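Local coordinates for NADH:ubiquinone oxidoreductase, Na translocating, F subunit (Porphyromonas gingivalis, PDB 2R6H), which is a flavoprotein of the oxidoreductase kind, with FAD bound to a beta-barrel domain that adjoins a nucleotide-binding-type domain, at residues S43-K48 with Y89-Y94. Residues are numbered along the deposited sequence; the frame is centred on the assembly and turned at random.
With FAD (flavin-adenine dinucleotide), chain H.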
loop_
_atom_site.group_PDB
_atom_site.type_symbol
_atom_site.label_atom_id
_atom_site.label_comp_id
_atom_site.label_asym_id
_atom_site.label_seq_id
_atom_site.Cartn_x
_atom_site.Cartn_y
_atom_site.Cartn_z
ATOM N N SER A 43 10.605 -5.368 2.565
ATOM C CA SER A 43 10.493 -6.034 3.863
ATOM C C SER A 43 9.457 -5.315 4.711
ATOM O O SER A 43 9.063 -4.183 4.402
ATOM C CB SER A 43 11.834 -6.063 4.601
ATOM O OG SER A 43 12.567 -7.249 4.325
ATOM N N TYR A 44 9.009 -5.967 5.778
ATOM C CA TYR A 44 7.992 -5.358 6.626
ATOM C C TYR A 44 8.422 -5.314 8.067
ATOM O O TYR A 44 9.360 -5.996 8.467
ATOM C CB TYR A 44 6.661 -6.100 6.521
ATOM C CG TYR A 44 6.701 -7.536 6.999
ATOM C CD1 TYR A 44 6.332 -7.876 8.295
ATOM C CD2 TYR A 44 7.088 -8.551 6.147
ATOM C CE1 TYR A 44 6.357 -9.193 8.732
ATOM C CE2 TYR A 44 7.113 -9.872 6.573
ATOM C CZ TYR A 44 6.750 -10.190 7.864
ATOM O OH TYR A 44 6.789 -11.507 8.268
ATOM N N ALA A 45 7.722 -4.497 8.843
ATOM C CA ALA A 45 7.978 -4.380 10.272
ATOM C C ALA A 45 6.745 -4.814 11.059
ATOM O O ALA A 45 5.721 -5.167 10.474
ATOM C CB ALA A 45 8.362 -2.955 10.621
ATOM N N GLN A 46 6.834 -4.789 12.381
ATOM C CA GLN A 46 5.701 -5.197 13.188
ATOM C C GLN A 46 5.424 -4.236 14.313
ATOM O O GLN A 46 6.339 -3.865 15.049
ATOM C CB GLN A 46 5.958 -6.561 13.776
ATOM C CG GLN A 46 6.368 -7.546 12.762
ATOM C CD GLN A 46 6.147 -8.933 13.253
ATOM O OE1 GLN A 46 6.631 -9.303 14.323
ATOM N NE2 GLN A 46 5.396 -9.720 12.487
ATOM N N ILE A 47 4.157 -3.856 14.455
ATOM C CA ILE A 47 3.743 -2.971 15.531
ATOM C C ILE A 47 3.172 -3.773 16.679
ATOM O O ILE A 47 2.446 -4.739 16.464
ATOM C CB ILE A 47 2.648 -1.987 15.086
ATOM C CG1 ILE A 47 2.980 -1.380 13.728
ATOM C CG2 ILE A 47 2.475 -0.887 16.129
ATOM C CD1 ILE A 47 4.289 -0.647 13.705
ATOM N N LYS A 48 3.510 -3.374 17.902
ATOM C CA LYS A 48 2.819 -3.899 19.063
ATOM C C LYS A 48 1.551 -3.095 19.236
ATOM O O LYS A 48 1.588 -1.876 19.369
ATOM C CB LYS A 48 3.679 -3.840 20.332
ATOM C CG LYS A 48 4.483 -5.117 20.585
ATOM C CD LYS A 48 4.981 -5.242 22.028
ATOM C CE LYS A 48 5.953 -6.424 22.175
ATOM N NZ LYS A 48 6.488 -6.564 23.567
ATOM N N TYR A 89 3.343 -4.478 8.941
ATOM C CA TYR A 89 3.219 -3.382 7.985
ATOM C C TYR A 89 4.502 -3.202 7.170
ATOM O O TYR A 89 5.606 -3.227 7.723
ATOM C CB TYR A 89 2.744 -2.086 8.672
ATOM C CG TYR A 89 1.363 -2.266 9.260
ATOM C CD1 TYR A 89 0.237 -2.192 8.459
ATOM C CD2 TYR A 89 1.191 -2.565 10.600
ATOM C CE1 TYR A 89 -1.029 -2.396 8.980
ATOM C CE2 TYR A 89 -0.065 -2.765 11.133
ATOM C CZ TYR A 89 -1.176 -2.683 10.319
ATOM O OH TYR A 89 -2.435 -2.892 10.849
ATOM N N SER A 90 4.336 -3.057 5.852
ATOM C CA SER A 90 5.449 -2.969 4.911
ATOM C C SER A 90 6.076 -1.584 4.926
ATOM O O SER A 90 5.353 -0.599 5.002
ATOM C CB SER A 90 4.951 -3.261 3.496
ATOM O OG SER A 90 4.691 -4.637 3.311
HETATM N N MSE A 91 7.407 -1.497 4.842
HETATM C CA MSE A 91 8.086 -0.197 4.708
HETATM C C MSE A 91 7.862 0.412 3.341
HETATM O O MSE A 91 8.020 -0.249 2.320
HETATM C CB MSE A 91 9.592 -0.305 4.917
HETATM C CG MSE A 91 10.057 -0.092 6.334
HETATM SE SE MSE A 91 9.875 -1.708 7.398
HETATM C CE MSE A 91 11.184 -2.829 6.487
ATOM N N ALA A 92 7.548 1.695 3.334
ATOM C CA ALA A 92 7.136 2.375 2.124
ATOM C C ALA A 92 8.170 3.399 1.659
ATOM O O ALA A 92 8.054 3.971 0.565
ATOM C CB ALA A 92 5.793 3.036 2.345
ATOM N N ASN A 93 9.179 3.631 2.489
ATOM C CA ASN A 93 10.295 4.445 2.059
ATOM C C ASN A 93 11.450 3.527 1.736
ATOM O O ASN A 93 11.462 2.369 2.136
ATOM C CB ASN A 93 10.688 5.477 3.119
ATOM C CG ASN A 93 11.281 6.759 2.511
ATOM O OD1 ASN A 93 11.383 6.905 1.287
ATOM N ND2 ASN A 93 11.671 7.697 3.380
ATOM N N TYR A 94 12.411 4.046 0.987
ATOM C CA TYR A 94 13.558 3.258 0.586
ATOM C C TYR A 94 14.579 3.176 1.706
ATOM O O TYR A 94 14.589 4.006 2.618
ATOM C CB TYR A 94 14.153 3.790 -0.723
ATOM C CG TYR A 94 14.860 5.121 -0.647
ATOM C CD1 TYR A 94 15.791 5.479 -1.618
ATOM C CD2 TYR A 94 14.615 6.017 0.384
ATOM C CE1 TYR A 94 16.451 6.689 -1.574
ATOM C CE2 TYR A 94 15.283 7.235 0.443
ATOM C CZ TYR A 94 16.202 7.567 -0.542
ATOM O OH TYR A 94 16.884 8.773 -0.502
HETATM P PA FAD H . -8.072 -7.566 12.042
HETATM O O1A FAD H . -6.952 -8.557 11.747
HETATM O O2A FAD H . -8.543 -7.563 13.500
HETATM O O5B FAD H . -9.342 -7.830 11.062
HETATM C C5B FAD H . -9.221 -7.648 9.660
HETATM C C4B FAD H . -10.597 -7.494 9.024
HETATM O O4B FAD H . -11.372 -8.652 9.272
HETATM C C3B FAD H . -11.362 -6.310 9.594
HETATM O O3B FAD H . -11.869 -5.549 8.525
HETATM C C2B FAD H . -12.512 -6.906 10.377
HETATM O O2B FAD H . -13.676 -6.129 10.204
HETATM C C1B FAD H . -12.662 -8.284 9.740
HETATM N N9A FAD H . -13.250 -9.317 10.639
HETATM C C8A FAD H . -12.887 -9.638 11.930
HETATM N N7A FAD H . -13.685 -10.646 12.369
HETATM C C5A FAD H . -14.556 -10.980 11.377
HETATM C C6A FAD H . -15.582 -11.931 11.279
HETATM N N6A FAD H . -15.921 -12.677 12.331
HETATM N N1A FAD H . -16.315 -12.038 10.104
HETATM C C2A FAD H . -16.037 -11.209 9.028
HETATM N N3A FAD H . -15.021 -10.268 9.127
HETATM C C4A FAD H . -14.293 -10.153 10.281
HETATM N N1 FAD H . -1.575 -3.781 5.717
HETATM C C2 FAD H . -1.422 -2.450 5.432
HETATM O O2 FAD H . -2.394 -1.717 5.558
HETATM N N3 FAD H . -0.193 -1.965 5.011
HETATM C C4 FAD H . 0.906 -2.810 4.876
HETATM O O4 FAD H . 2.030 -2.429 4.507
HETATM C C4X FAD H . 0.737 -4.152 5.171
HETATM N N5 FAD H . 1.818 -4.995 5.041
HETATM C C5X FAD H . 1.646 -6.336 5.323
HETATM C C6 FAD H . 2.738 -7.185 5.177
HETATM C C7 FAD H . 2.617 -8.541 5.458
HETATM C C7M FAD H . 3.826 -9.422 5.293
HETATM C C8 FAD H . 1.384 -9.040 5.883
HETATM C C8M FAD H . 1.222 -10.494 6.185
HETATM C C9 FAD H . 0.296 -8.186 6.022
HETATM C C9A FAD H . 0.414 -6.831 5.747
HETATM N N10 FAD H . -0.667 -5.974 5.879
HETATM C C10 FAD H . -0.504 -4.639 5.588
HETATM C "C1'" FAD H . -1.958 -6.391 6.518
HETATM C "C2'" FAD H . -1.896 -6.030 7.993
HETATM O "O2'" FAD H . -0.845 -6.747 8.593
HETATM C "C3'" FAD H . -3.193 -6.352 8.727
HETATM O "O3'" FAD H . -3.699 -7.610 8.341
HETATM C "C4'" FAD H . -4.206 -5.252 8.476
HETATM O "O4'" FAD H . -3.726 -4.113 9.140
HETATM C "C5'" FAD H . -5.563 -5.604 9.058
HETATM O "O5'" FAD H . -5.364 -6.143 10.344
HETATM P P FAD H . -6.162 -5.533 11.600
HETATM O O1P FAD H . -5.534 -5.995 12.894
HETATM O O2P FAD H . -6.224 -4.031 11.490
HETATM O O3P FAD H . -7.635 -6.124 11.458
#
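Ala45 and Tyr89 form an antiparallel hydrogen-bonded pair. Ala45 N donates to Tyr89 O at 2.7 Å, and Tyr89 N returns a bond to Ala45 O at 2.9 Å. Next along, Tyr44 and Ser90 make a non-hydrogen-bonded pair, and beyond it Met91 N donates to Ser43 O. On the face of Ala45 and Tyr89 the contact is apolar. The chain of Met91, present as selenomethionine, bends at chi2 and chi3. This brings its SE to 3.8 Å from Ala45 CB, while its CE packs against the backbone of Ser43. Ile47 CG1 meets Tyr89 CD2 at 3.8 Å, and the two side chains cross at about a right angle.

The FAD lies beside this strand pair. Ser90 N donates to flavin O4 at 2.7 Å and makes a weak bond to N5; Ser90 OG also bonds N5 weakly. The Tyr44 ring offers a face to the flavin methyl C7M, which sits 3.4 Å above the ring plane, offset toward the rim. With chi1 at 63°, Tyr44 CG sits over its own backbone, and the ring leads away from segment 89-94 to lie against that methyl. The Tyr89 hydroxyl lies close to ribityl O4', too close at this resolution to judge the bond, and flavin O2 sits at the edge of the Tyr89 ring, in plane.

Further out, Ser128 OG hydrogen-bonds Tyr89 OH, and His151 hydrogen-bonds Ser43 OG. Strand 140-147 flanks 44-49 on its other side, where Tyr147 meets the Tyr44 ring. The arrangement is characteristic of the antiparallel FAD-binding barrel of ferredoxin reductase-like flavoproteins, whose Arg-x-Tyr-Ser strand motif ends here in Tyr89 and Ser90 against the flavin.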